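PDB 3CMN: putative hydrolase from Chloroflexus aurantiacus J-10-fl, which is probably a zincin-like metallopeptidase that would cleave peptide bonds with the help of a bound metal ion. Local coordinates for residues R45-R50 with D176-I181; R165-Q168 with S173-D176; L54-I59 with H188-E193; L263-G268 with R295-L300. All coordinates share one frame; numbering follows the deposited sequence.

Overall arrangement
All four contacts join helices of a single, largely helical chain. Interactions 1 and 3 both pair helix 41-63 with helix 174-193, and their segments alternate along the chain. Their centres are about 14 Å apart. Interaction 2 falls between 54-59 and 188-193 in sequence. The centres of interactions 1 and 2 are about 10 Å apart. The two share Asp176 and are joined by a probable hydrogen bond from Arg178 NH1 to Gln167 OE1. Interaction 4, between helices 248-279 and 283-307, comes last. It touches interaction 3 where Glu265 meets His188, the centres about 17 Å apart. Helix 174-193 carries three contacts and an HExxH pattern, consistent with a zincin metal site, though no metal is bound.

Interaction 1 (R45-R50 with D176-I181); sequences REQYAR and DFRLWI
Helices 41-63 and 174-193 approach each other here at Tyr48 and Arg178, whose CA atoms are 7.7 Å apart. The CB of Arg178 points toward the first helix. Its CG stands anti to the carbonyl carbon (chi1 -73°), and the chain then runs extended from CG to NE past the ends of two side chains. Gln47 crosses it at about a right angle. The amide meets the methylene, with Gln47 OE1 3.6 Å and Gln47 NE2 3.7 Å from Arg178 CD. Tyr48 comes in at a slant, and its OH lies 3.7 Å from both CG and CD of Arg178.

The second helix carries the HExxH pattern of a probable zincin active site, and the Tyr48 side chain lies near that pattern without touching it. No hydrogen bond joins the segments. The planes of the Gln47 amide and the Arg178 guanidinium are nearly parallel, 11° apart, yet each group has other polar partners. Arg178 makes a salt bridge to Glu160 and a hydrogen bond to the Asp174 carbonyl. Gln47 bonds to Arg44 and Asp174. The Tyr48 hydroxyl is buried with no polar partner in the model, while its ring stacks on Phe158.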
loop_
_atom_site.group_PDB
_atom_site.type_symbol
_atom_site.label_atom_id
_atom_site.label_comp_id
_atom_site.label_asym_id
_atom_site.label_seq_id
_atom_site.Cartn_x
_atom_site.Cartn_y
_atom_site.Cartn_z
ATOM N N ARG A 45 21.812 -0.089 1.166
ATOM C CA ARG A 45 21.391 1.271 1.484
ATOM C C ARG A 45 21.796 2.173 0.319
ATOM O O ARG A 45 21.055 3.077 -0.056
ATOM C CB ARG A 45 22.073 1.785 2.758
ATOM C CG ARG A 45 21.932 0.905 3.980
ATOM C CD ARG A 45 22.453 1.593 5.250
ATOM N NE ARG A 45 21.397 2.377 5.888
ATOM C CZ ARG A 45 20.941 3.535 5.425
ATOM N NH1 ARG A 45 21.456 4.062 4.329
ATOM N NH2 ARG A 45 19.937 4.142 6.034
ATOM N N GLU A 46 22.988 1.934 -0.233
ATOM C CA GLU A 46 23.493 2.706 -1.374
ATOM C C GLU A 46 22.540 2.565 -2.541
ATOM O O GLU A 46 22.100 3.545 -3.133
ATOM C CB GLU A 46 24.858 2.184 -1.840
ATOM C CG GLU A 46 26.046 2.431 -0.916
ATOM C CD GLU A 46 26.617 3.829 -1.049
ATOM O OE1 GLU A 46 27.745 4.057 -0.562
ATOM O OE2 GLU A 46 25.945 4.704 -1.635
ATOM N N GLN A 47 22.235 1.320 -2.869
ATOM C CA GLN A 47 21.363 0.997 -3.986
ATOM C C GLN A 47 20.024 1.705 -3.872
ATOM O O GLN A 47 19.641 2.461 -4.765
ATOM C CB GLN A 47 21.177 -0.517 -4.057
ATOM C CG GLN A 47 20.461 -1.040 -5.283
ATOM C CD GLN A 47 20.281 -2.539 -5.222
ATOM O OE1 GLN A 47 20.430 -3.145 -4.154
ATOM N NE2 GLN A 47 19.949 -3.149 -6.356
ATOM N N TYR A 48 19.315 1.466 -2.767
ATOM C CA TYR A 48 18.008 2.095 -2.543
ATOM C C TYR A 48 18.107 3.617 -2.503
ATOM O O TYR A 48 17.258 4.317 -3.063
ATOM C CB TYR A 48 17.368 1.600 -1.233
ATOM C CG TYR A 48 16.863 0.182 -1.288
ATOM C CD1 TYR A 48 17.353 -0.784 -0.418
ATOM C CD2 TYR A 48 15.911 -0.195 -2.218
ATOM C CE1 TYR A 48 16.906 -2.096 -0.484
ATOM C CE2 TYR A 48 15.456 -1.501 -2.293
ATOM C CZ TYR A 48 15.961 -2.447 -1.426
ATOM O OH TYR A 48 15.532 -3.749 -1.540
ATOM N N ALA A 49 19.145 4.130 -1.850
ATOM C CA ALA A 49 19.319 5.575 -1.752
ATOM C C ALA A 49 19.338 6.208 -3.135
ATOM O O ALA A 49 18.657 7.208 -3.378
ATOM C CB ALA A 49 20.606 5.907 -1.013
ATOM N N ARG A 50 20.111 5.627 -4.048
ATOM C CA ARG A 50 20.180 6.186 -5.385
ATOM C C ARG A 50 18.922 5.887 -6.190
ATOM O O ARG A 50 18.531 6.684 -7.035
ATOM C CB ARG A 50 21.421 5.688 -6.127
ATOM C CG ARG A 50 21.387 4.217 -6.482
ATOM C CD ARG A 50 22.358 3.902 -7.603
ATOM N NE ARG A 50 21.896 2.730 -8.330
ATOM C CZ ARG A 50 22.264 1.491 -8.047
ATOM N NH1 ARG A 50 23.118 1.263 -7.062
ATOM N NH2 ARG A 50 21.736 0.475 -8.709
ATOM N N ASP A 176 16.816 -4.730 -11.498
ATOM C CA ASP A 176 15.501 -4.391 -12.026
ATOM C C ASP A 176 14.345 -4.537 -11.045
ATOM O O ASP A 176 13.468 -3.664 -10.973
ATOM C CB ASP A 176 15.235 -5.204 -13.293
ATOM C CG ASP A 176 16.037 -4.702 -14.477
ATOM O OD1 ASP A 176 17.102 -4.080 -14.266
ATOM O OD2 ASP A 176 15.611 -4.935 -15.623
ATOM N N PHE A 177 14.333 -5.631 -10.290
ATOM C CA PHE A 177 13.264 -5.841 -9.330
ATOM C C PHE A 177 13.276 -4.801 -8.210
ATOM O O PHE A 177 12.229 -4.298 -7.815
ATOM C CB PHE A 177 13.341 -7.236 -8.729
ATOM C CG PHE A 177 12.215 -7.545 -7.793
ATOM C CD1 PHE A 177 10.889 -7.301 -8.168
ATOM C CD2 PHE A 177 12.469 -8.086 -6.544
ATOM C CE1 PHE A 177 9.829 -7.594 -7.306
ATOM C CE2 PHE A 177 11.424 -8.385 -5.669
ATOM C CZ PHE A 177 10.096 -8.136 -6.056
ATOM N N ARG A 178 14.457 -4.464 -7.707
ATOM C CA ARG A 178 14.543 -3.483 -6.638
ATOM C C ARG A 178 14.242 -2.063 -7.102
ATOM O O ARG A 178 13.825 -1.229 -6.305
ATOM C CB ARG A 178 15.906 -3.574 -5.948
ATOM C CG ARG A 178 16.004 -4.811 -5.090
ATOM C CD ARG A 178 17.362 -4.958 -4.475
ATOM N NE ARG A 178 17.432 -6.166 -3.663
ATOM C CZ ARG A 178 17.406 -7.398 -4.149
ATOM N NH1 ARG A 178 17.314 -7.600 -5.458
ATOM N NH2 ARG A 178 17.474 -8.429 -3.320
ATOM N N LEU A 179 14.457 -1.782 -8.383
ATOM C CA LEU A 179 14.131 -0.465 -8.907
ATOM C C LEU A 179 12.620 -0.464 -9.090
ATOM O O LEU A 179 11.959 0.543 -8.871
ATOM C CB LEU A 179 14.815 -0.189 -10.252
ATOM C CG LEU A 179 14.376 1.131 -10.915
ATOM C CD1 LEU A 179 14.689 2.304 -9.972
ATOM C CD2 LEU A 179 15.074 1.316 -12.261
ATOM N N TRP A 180 12.087 -1.614 -9.480
ATOM C CA TRP A 180 10.657 -1.774 -9.679
ATOM C C TRP A 180 9.958 -1.498 -8.345
ATOM O O TRP A 180 8.959 -0.782 -8.288
ATOM C CB TRP A 180 10.345 -3.201 -10.138
ATOM C CG TRP A 180 8.876 -3.471 -10.319
ATOM C CD1 TRP A 180 8.128 -3.214 -11.430
ATOM C CD2 TRP A 180 7.970 -4.023 -9.348
ATOM N NE1 TRP A 180 6.818 -3.573 -11.215
ATOM C CE2 TRP A 180 6.692 -4.072 -9.947
ATOM C CE3 TRP A 180 8.117 -4.480 -8.029
ATOM C CZ2 TRP A 180 5.561 -4.557 -9.275
ATOM C CZ3 TRP A 180 6.990 -4.964 -7.360
ATOM C CH2 TRP A 180 5.730 -4.998 -7.988
ATOM N N ILE A 181 10.507 -2.069 -7.280
ATOM C CA ILE A 181 9.979 -1.915 -5.933
ATOM C C ILE A 181 10.081 -0.487 -5.433
ATOM O O ILE A 181 9.163 0.030 -4.803
ATOM C CB ILE A 181 10.713 -2.863 -4.962
ATOM C CG1 ILE A 181 10.159 -4.276 -5.148
ATOM C CG2 ILE A 181 10.550 -2.400 -3.522
ATOM C CD1 ILE A 181 10.907 -5.321 -4.393
#

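Interaction 2 (R165-Q168 with S173-D176); sequences RVQQ and SDED
Gln167, near the end of helix 160-169, lies against Ser173 and Asp174 at the start of the next helix. The nearest CA atoms are those of Gln167 and Asp174, 6.7 Å apart. At the base of the side chain, Gln167 CB packs against the ring of Phe177. The next carbon, CG, stands anti to the backbone N (chi1 178°), which places Gln167 CG 3.8 Å from Ser173 O. The chain then bends at chi2, and Gln167 CD comes 3.6 Å from the CA of Asp174. At the tip, Gln167 OE1 sits 3.3 Å from Asp174 CA and 3.6 Å from Asp174 CB. The amide and carboxylate planes are 58° apart, so the two groups do not stack.

Both ends of the amide are bonded: OE1 accepts from Arg178 NH1, and NE2 donates to the Leu172 carbonyl. A leucine at Gln167 would probably leave Arg178 NH1 and the Leu172 carbonyl each without one hydrogen-bonding partner. The Asp174 carboxylate has other partners, Arg44 and Gln47. Ser173 is the N-cap of the second helix; Ser173 OG accepts a weak bond from Asp176 N, at 3.4 Å. Together these features make a tight turn between two consecutive helices, 160-169 and 174-193, with an N-cap serine opening the second, the helix that carries the HExxH pattern.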
loop_
_atom_site.group_PDB
_atom_site.type_symbol
_atom_site.label_atom_id
_atom_site.label_comp_id
_atom_site.label_asym_id
_atom_site.label_seq_id
_atom_site.Cartn_x
_atom_site.Cartn_y
_atom_site.Cartn_z
ATOM N N ARG A 165 14.142 -12.706 -1.349
ATOM C CA ARG A 165 13.524 -14.011 -1.513
ATOM C C ARG A 165 12.537 -14.057 -2.675
ATOM O O ARG A 165 12.434 -15.076 -3.354
ATOM C CB ARG A 165 12.832 -14.427 -0.222
ATOM C CG ARG A 165 13.806 -14.879 0.832
ATOM C CD ARG A 165 13.184 -14.920 2.217
ATOM N NE ARG A 165 14.145 -15.438 3.186
ATOM C CZ ARG A 165 15.331 -14.884 3.435
ATOM N NH1 ARG A 165 15.709 -13.784 2.792
ATOM N NH2 ARG A 165 16.148 -15.445 4.313
ATOM N N VAL A 166 11.812 -12.966 -2.908
ATOM C CA VAL A 166 10.865 -12.938 -4.015
ATOM C C VAL A 166 11.634 -12.868 -5.333
ATOM O O VAL A 166 11.345 -13.609 -6.263
ATOM C CB VAL A 166 9.901 -11.723 -3.928
ATOM C CG1 VAL A 166 9.011 -11.691 -5.153
ATOM C CG2 VAL A 166 9.040 -11.815 -2.676
ATOM N N GLN A 167 12.620 -11.980 -5.399
ATOM C CA GLN A 167 13.433 -11.810 -6.601
ATOM C C GLN A 167 13.988 -13.137 -7.081
ATOM O O GLN A 167 13.973 -13.438 -8.270
ATOM C CB GLN A 167 14.618 -10.886 -6.329
ATOM C CG GLN A 167 15.533 -10.699 -7.531
ATOM C CD GLN A 167 17.019 -10.905 -7.219
ATOM O OE1 GLN A 167 17.608 -10.215 -6.385
ATOM N NE2 GLN A 167 17.629 -11.853 -7.912
ATOM N N GLN A 168 14.484 -13.925 -6.137
ATOM C CA GLN A 168 15.087 -15.202 -6.450
ATOM C C GLN A 168 14.094 -16.311 -6.732
ATOM O O GLN A 168 14.350 -17.169 -7.567
ATOM C CB GLN A 168 16.047 -15.587 -5.328
ATOM C CG GLN A 168 17.324 -14.743 -5.341
ATOM C CD GLN A 168 17.732 -14.265 -3.958
ATOM O OE1 GLN A 168 17.737 -15.033 -2.996
ATOM N NE2 GLN A 168 18.088 -12.990 -3.855
ATOM N N SER A 173 15.752 -10.181 -11.995
ATOM C CA SER A 173 16.975 -9.405 -11.936
ATOM C C SER A 173 17.099 -8.631 -10.610
ATOM O O SER A 173 16.156 -7.983 -10.163
ATOM C CB SER A 173 16.986 -8.430 -13.121
ATOM O OG SER A 173 18.054 -7.502 -13.041
ATOM N N ASP A 174 18.267 -8.701 -9.988
ATOM C CA ASP A 174 18.509 -8.010 -8.733
ATOM C C ASP A 174 18.212 -6.522 -8.887
ATOM O O ASP A 174 17.375 -5.964 -8.187
ATOM C CB ASP A 174 19.970 -8.218 -8.319
ATOM C CG ASP A 174 20.351 -7.460 -7.058
ATOM O OD1 ASP A 174 20.243 -6.220 -7.036
ATOM O OD2 ASP A 174 20.779 -8.111 -6.081
ATOM N N GLU A 175 18.906 -5.881 -9.815
ATOM C CA GLU A 175 18.740 -4.457 -10.051
ATOM C C GLU A 175 17.337 -4.052 -10.487
ATOM O O GLU A 175 16.736 -3.138 -9.931
ATOM C CB GLU A 175 19.746 -3.998 -11.105
ATOM C CG GLU A 175 19.762 -2.508 -11.388
ATOM C CD GLU A 175 20.411 -1.692 -10.282
ATOM O OE1 GLU A 175 21.028 -2.279 -9.361
ATOM O OE2 GLU A 175 20.311 -0.445 -10.342
ATOM N N ASP A 176 16.816 -4.730 -11.498
ATOM C CA ASP A 176 15.501 -4.391 -12.026
ATOM C C ASP A 176 14.345 -4.537 -11.045
ATOM O O ASP A 176 13.468 -3.664 -10.973
ATOM C CB ASP A 176 15.235 -5.204 -13.293
ATOM C CG ASP A 176 16.037 -4.702 -14.477
ATOM O OD1 ASP A 176 17.102 -4.080 -14.266
ATOM O OD2 ASP A 176 15.611 -4.935 -15.623
#

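Interaction 3 (L54-I59 with H188-E193); sequences LSEPLI and HAFEFE
Ile59 and Phe190 have the nearest CA atoms of the two helical segments, 7.9 Å apart. Segment 54-59 is kinked at Pro57, whose N has no bond to the turn before.

Phe190 carries the second side of the contact. Its ring reaches over to the other helix and meets two residues there. Ile59 covers one face of it. The CG2 methyl of Ile59, anti to the backbone N, sits over the ring centre of Phe190, 3.6 Å from the centroid and 14° off the ring normal. This is a CH-pi contact. Glu56 meets the far end of the ring with its backbone O, 3.5 Å from Phe190 CZ, and with its CG, 3.8 Å from Phe190 CE1. The Glu56 and Phe190 side chains cross at about a right angle.

Phe190 follows two residues after His188, the last histidine of the HExxH pattern. In zincins that pattern supplies metal-binding histidines, although no metal is bound here. The contact thus packs the end of the probable active-site helix against helix 41-63. His188 touches Glu265 on helix 248-279.

With a serine in place of Phe190, the Ile59 methyl would probably lose the ring face it rests on, and a gap would open between the two helices.

The Glu56 carboxylate has its own partner, since OE1 accepts from Val71 N. Phe190 also packs on Ala60 and Leu63, further along helix 41-63.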
loop_
_atom_site.group_PDB
_atom_site.type_symbol
_atom_site.label_atom_id
_atom_site.label_comp_id
_atom_site.label_asym_id
_atom_site.label_seq_id
_atom_site.Cartn_x
_atom_site.Cartn_y
_atom_site.Cartn_z
ATOM N N LEU A 54 16.528 9.004 -7.886
ATOM C CA LEU A 54 16.107 9.012 -9.270
ATOM C C LEU A 54 14.576 9.027 -9.342
ATOM O O LEU A 54 13.959 9.840 -10.050
ATOM C CB LEU A 54 16.612 7.743 -9.951
ATOM C CG LEU A 54 16.154 7.570 -11.400
ATOM C CD1 LEU A 54 17.046 8.430 -12.262
ATOM C CD2 LEU A 54 16.229 6.105 -11.847
ATOM N N SER A 55 13.978 8.094 -8.602
ATOM C CA SER A 55 12.538 7.910 -8.559
ATOM C C SER A 55 11.687 9.121 -8.245
ATOM O O SER A 55 10.807 9.458 -9.029
ATOM C CB SER A 55 12.186 6.796 -7.571
ATOM O OG SER A 55 12.355 5.531 -8.174
ATOM N N GLU A 56 11.940 9.756 -7.103
ATOM C CA GLU A 56 11.144 10.907 -6.690
ATOM C C GLU A 56 10.928 11.910 -7.824
ATOM O O GLU A 56 9.785 12.275 -8.120
ATOM C CB GLU A 56 11.761 11.597 -5.466
ATOM C CG GLU A 56 10.732 12.404 -4.681
ATOM C CD GLU A 56 11.264 13.001 -3.383
ATOM O OE1 GLU A 56 12.026 12.310 -2.667
ATOM O OE2 GLU A 56 10.894 14.159 -3.072
ATOM N N PRO A 57 12.017 12.360 -8.482
ATOM C CA PRO A 57 11.912 13.322 -9.591
ATOM C C PRO A 57 11.047 12.823 -10.753
ATOM O O PRO A 57 10.167 13.540 -11.223
ATOM C CB PRO A 57 13.365 13.520 -10.019
ATOM C CG PRO A 57 14.130 13.325 -8.743
ATOM C CD PRO A 57 13.433 12.111 -8.143
ATOM N N LEU A 58 11.299 11.600 -11.213
ATOM C CA LEU A 58 10.535 11.039 -12.325
ATOM C C LEU A 58 9.050 10.981 -12.016
ATOM O O LEU A 58 8.212 11.186 -12.901
ATOM C CB LEU A 58 11.034 9.630 -12.677
ATOM C CG LEU A 58 12.075 9.509 -13.800
ATOM C CD1 LEU A 58 13.225 10.494 -13.584
ATOM C CD2 LEU A 58 12.600 8.071 -13.844
ATOM N N ILE A 59 8.725 10.702 -10.758
ATOM C CA ILE A 59 7.331 10.612 -10.365
ATOM C C ILE A 59 6.731 12.004 -10.193
ATOM O O ILE A 59 5.608 12.257 -10.627
ATOM C CB ILE A 59 7.192 9.773 -9.084
ATOM C CG1 ILE A 59 7.669 8.348 -9.379
ATOM C CG2 ILE A 59 5.738 9.731 -8.623
ATOM C CD1 ILE A 59 7.661 7.426 -8.181
ATOM N N HIS A 188 3.338 5.208 -4.335
ATOM C CA HIS A 188 2.387 5.239 -3.236
ATOM C C HIS A 188 2.648 6.341 -2.217
ATOM O O HIS A 188 1.722 6.821 -1.565
ATOM C CB HIS A 188 2.328 3.873 -2.561
ATOM C CG HIS A 188 1.709 2.825 -3.425
ATOM N ND1 HIS A 188 0.818 1.888 -2.942
ATOM C CD2 HIS A 188 1.797 2.609 -4.758
ATOM C CE1 HIS A 188 0.378 1.147 -3.946
ATOM N NE2 HIS A 188 0.958 1.566 -5.058
ATOM N N ALA A 189 3.901 6.757 -2.090
ATOM C CA ALA A 189 4.235 7.825 -1.160
ATOM C C ALA A 189 3.597 9.106 -1.689
ATOM O O ALA A 189 3.077 9.930 -0.925
ATOM C CB ALA A 189 5.731 7.984 -1.062
ATOM N N PHE A 190 3.652 9.264 -3.008
ATOM C CA PHE A 190 3.064 10.419 -3.667
ATOM C C PHE A 190 1.535 10.370 -3.518
ATOM O O PHE A 190 0.916 11.342 -3.104
ATOM C CB PHE A 190 3.438 10.431 -5.159
ATOM C CG PHE A 190 4.697 11.211 -5.478
ATOM C CD1 PHE A 190 5.957 10.699 -5.165
ATOM C CD2 PHE A 190 4.616 12.470 -6.075
ATOM C CE1 PHE A 190 7.115 11.426 -5.434
ATOM C CE2 PHE A 190 5.778 13.217 -6.354
ATOM C CZ PHE A 190 7.028 12.694 -6.031
ATOM N N GLU A 191 0.939 9.226 -3.849
ATOM C CA GLU A 191 -0.505 9.053 -3.771
ATOM C C GLU A 191 -1.045 9.316 -2.365
ATOM O O GLU A 191 -2.148 9.840 -2.207
ATOM C CB GLU A 191 -0.904 7.646 -4.213
ATOM C CG GLU A 191 -0.476 7.284 -5.628
ATOM C CD GLU A 191 -0.904 5.882 -6.017
ATOM O OE1 GLU A 191 -2.084 5.688 -6.367
ATOM O OE2 GLU A 191 -0.058 4.966 -5.953
ATOM N N PHE A 192 -0.263 8.961 -1.349
ATOM C CA PHE A 192 -0.682 9.167 0.032
ATOM C C PHE A 192 -0.279 10.495 0.635
ATOM O O PHE A 192 -0.900 10.938 1.603
ATOM C CB PHE A 192 -0.143 8.056 0.948
ATOM C CG PHE A 192 -0.947 6.787 0.907
ATOM C CD1 PHE A 192 -0.587 5.750 0.062
ATOM C CD2 PHE A 192 -2.084 6.646 1.695
ATOM C CE1 PHE A 192 -1.339 4.591 -0.005
ATOM C CE2 PHE A 192 -2.851 5.481 1.637
ATOM C CZ PHE A 192 -2.474 4.452 0.782
ATOM N N GLU A 193 0.745 11.134 0.079
ATOM C CA GLU A 193 1.230 12.388 0.644
ATOM C C GLU A 193 1.243 13.621 -0.253
ATOM O O GLU A 193 1.250 14.738 0.252
ATOM C CB GLU A 193 2.631 12.157 1.221
ATOM C CG GLU A 193 2.679 10.978 2.191
ATOM C CD GLU A 193 4.093 10.502 2.488
ATOM O OE1 GLU A 193 4.831 10.218 1.524
ATOM O OE2 GLU A 193 4.464 10.403 3.679
#

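Interaction 4 (L263-G268 with R295-L300); sequences LIEGYG and RQRTML
The probable metal site of this zincin-like protein borders this contact, in which Glu265 of helix 248-279 meets Arg297 of helix 283-307. Glu265 also touches His188 of the HExxH pattern. A glutamate on a helix further along the chain completes the zinc site in many zincins, and the place of Glu265 is consistent with that role, though no metal is bound here.

The helices stand well apart, with the CA atoms of Glu265 and Thr298 the nearest pair at 9.7 Å. Two long side chains bridge the distance from opposite directions. Arg297 leaves its helix with CG anti to the backbone N (chi1 -176°) and bends at chi2 and chi3. Glu265 bends at chi2. The carboxylate and the guanidinium end up stacked, their planes 20° apart. Glu265 CD lies over one face of the guanidinium, 3.7 Å from Arg297 NH2. Glu265 OE1 is 3.8 Å from Arg297 NH2 and 3.9 Å from Arg297 NE.

Arg297 NH1 donates to the Asp143 carbonyl, which ties the guanidinium to a neighbouring loop. It also has a long, weak ion pair with Asp301.

The salt bridge is a long one. Glu265 OE1 lies well out of the Arg297 guanidinium plane, and no N-H points at it. The attraction therefore rests on charge alone and probably constrains the carboxylate less than a hydrogen bond would.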
loop_
_atom_site.group_PDB
_atom_site.type_symbol
_atom_site.label_atom_id
_atom_site.label_comp_id
_atom_site.label_asym_id
_atom_site.label_seq_id
_atom_site.Cartn_x
_atom_site.Cartn_y
_atom_site.Cartn_z
ATOM N N LEU A 263 -8.449 2.782 -6.630
ATOM C CA LEU A 263 -7.853 3.852 -7.419
ATOM C C LEU A 263 -6.365 4.005 -7.087
ATOM O O LEU A 263 -5.522 4.180 -7.973
ATOM C CB LEU A 263 -8.567 5.174 -7.134
ATOM C CG LEU A 263 -7.899 6.308 -7.903
ATOM C CD1 LEU A 263 -8.453 6.321 -9.311
ATOM C CD2 LEU A 263 -8.130 7.626 -7.217
ATOM N N ILE A 264 -6.053 3.969 -5.798
ATOM C CA ILE A 264 -4.676 4.084 -5.363
ATOM C C ILE A 264 -3.807 3.015 -6.058
ATOM O O ILE A 264 -2.711 3.330 -6.535
ATOM C CB ILE A 264 -4.587 3.964 -3.817
ATOM C CG1 ILE A 264 -5.126 5.259 -3.183
ATOM C CG2 ILE A 264 -3.159 3.692 -3.382
ATOM C CD1 ILE A 264 -5.039 5.310 -1.676
ATOM N N GLU A 265 -4.301 1.773 -6.133
ATOM C CA GLU A 265 -3.558 0.685 -6.779
ATOM C C GLU A 265 -3.529 0.844 -8.294
ATOM O O GLU A 265 -2.471 0.732 -8.916
ATOM C CB GLU A 265 -4.162 -0.683 -6.436
ATOM C CG GLU A 265 -3.986 -1.096 -4.982
ATOM C CD GLU A 265 -2.527 -1.125 -4.556
ATOM O OE1 GLU A 265 -1.744 -1.876 -5.181
ATOM O OE2 GLU A 265 -2.166 -0.396 -3.603
ATOM N N GLY A 266 -4.696 1.108 -8.871
ATOM C CA GLY A 266 -4.804 1.287 -10.307
ATOM C C GLY A 266 -4.031 2.485 -10.823
ATOM O O GLY A 266 -3.346 2.401 -11.843
ATOM N N TYR A 267 -4.127 3.609 -10.127
ATOM C CA TYR A 267 -3.402 4.791 -10.560
ATOM C C TYR A 267 -1.914 4.532 -10.371
ATOM O O TYR A 267 -1.090 4.952 -11.185
ATOM C CB TYR A 267 -3.804 6.016 -9.741
ATOM C CG TYR A 267 -3.705 7.292 -10.540
ATOM C CD1 TYR A 267 -4.838 7.844 -11.135
ATOM C CD2 TYR A 267 -2.478 7.927 -10.737
ATOM C CE1 TYR A 267 -4.765 8.996 -11.903
ATOM C CE2 TYR A 267 -2.387 9.087 -11.510
ATOM C CZ TYR A 267 -3.544 9.620 -12.095
ATOM O OH TYR A 267 -3.501 10.768 -12.873
ATOM N N GLY A 268 -1.577 3.844 -9.284
ATOM C CA GLY A 268 -0.187 3.534 -9.012
ATOM C C GLY A 268 0.365 2.577 -10.049
ATOM O O GLY A 268 1.517 2.704 -10.459
ATOM N N ARG A 295 -1.781 -10.537 -6.193
ATOM C CA ARG A 295 -3.067 -11.095 -5.780
ATOM C C ARG A 295 -2.964 -11.376 -4.289
ATOM O O ARG A 295 -3.908 -11.172 -3.524
ATOM C CB ARG A 295 -3.342 -12.419 -6.501
ATOM C CG ARG A 295 -3.264 -12.344 -8.019
ATOM C CD ARG A 295 -3.169 -13.740 -8.645
ATOM N NE ARG A 295 -3.025 -13.689 -10.101
ATOM C CZ ARG A 295 -3.910 -13.120 -10.921
ATOM N NH1 ARG A 295 -5.012 -12.550 -10.435
ATOM N NH2 ARG A 295 -3.692 -13.114 -12.231
ATOM N N GLN A 296 -1.794 -11.857 -3.891
ATOM C CA GLN A 296 -1.526 -12.180 -2.500
ATOM C C GLN A 296 -1.534 -10.944 -1.604
ATOM O O GLN A 296 -2.156 -10.961 -0.543
ATOM C CB GLN A 296 -0.180 -12.893 -2.386
ATOM C CG GLN A 296 -0.176 -14.282 -2.996
ATOM C CD GLN A 296 1.161 -14.975 -2.870
ATOM O OE1 GLN A 296 2.117 -14.658 -3.583
ATOM N NE2 GLN A 296 1.243 -15.919 -1.952
ATOM N N ARG A 297 -0.839 -9.885 -2.033
ATOM C CA ARG A 297 -0.758 -8.643 -1.265
ATOM C C ARG A 297 -2.147 -8.070 -1.017
ATOM O O ARG A 297 -2.436 -7.530 0.052
ATOM C CB ARG A 297 0.081 -7.606 -2.011
ATOM C CG ARG A 297 0.294 -6.306 -1.238
ATOM C CD ARG A 297 0.230 -5.079 -2.158
ATOM N NE ARG A 297 -1.110 -4.871 -2.718
ATOM C CZ ARG A 297 -2.134 -4.318 -2.064
ATOM N NH1 ARG A 297 -1.991 -3.894 -0.812
ATOM N NH2 ARG A 297 -3.317 -4.209 -2.659
ATOM N N THR A 298 -3.003 -8.191 -2.020
ATOM C CA THR A 298 -4.364 -7.694 -1.937
ATOM C C THR A 298 -5.163 -8.453 -0.888
ATOM O O THR A 298 -5.911 -7.863 -0.112
ATOM C CB THR A 298 -5.050 -7.821 -3.308
ATOM O OG1 THR A 298 -4.479 -6.854 -4.196
ATOM C CG2 THR A 298 -6.548 -7.594 -3.196
ATOM N N MET A 299 -4.996 -9.768 -0.860
ATOM C CA MET A 299 -5.719 -10.590 0.096
ATOM C C MET A 299 -5.288 -10.284 1.522
ATOM O O MET A 299 -6.122 -10.185 2.421
ATOM C CB MET A 299 -5.507 -12.073 -0.218
ATOM C CG MET A 299 -6.017 -12.469 -1.592
ATOM S SD MET A 299 -5.810 -14.223 -1.971
ATOM C CE MET A 299 -4.017 -14.345 -2.067
ATOM N N LEU A 300 -3.987 -10.125 1.728
ATOM C CA LEU A 300 -3.475 -9.832 3.059
ATOM C C LEU A 300 -3.830 -8.409 3.494
ATOM O O LEU A 300 -4.037 -8.148 4.679
ATOM C CB LEU A 300 -1.957 -10.042 3.099
ATOM C CG LEU A 300 -1.424 -11.457 2.797
ATOM C CD1 LEU A 300 0.092 -11.397 2.676
ATOM C CD2 LEU A 300 -1.835 -12.451 3.893
#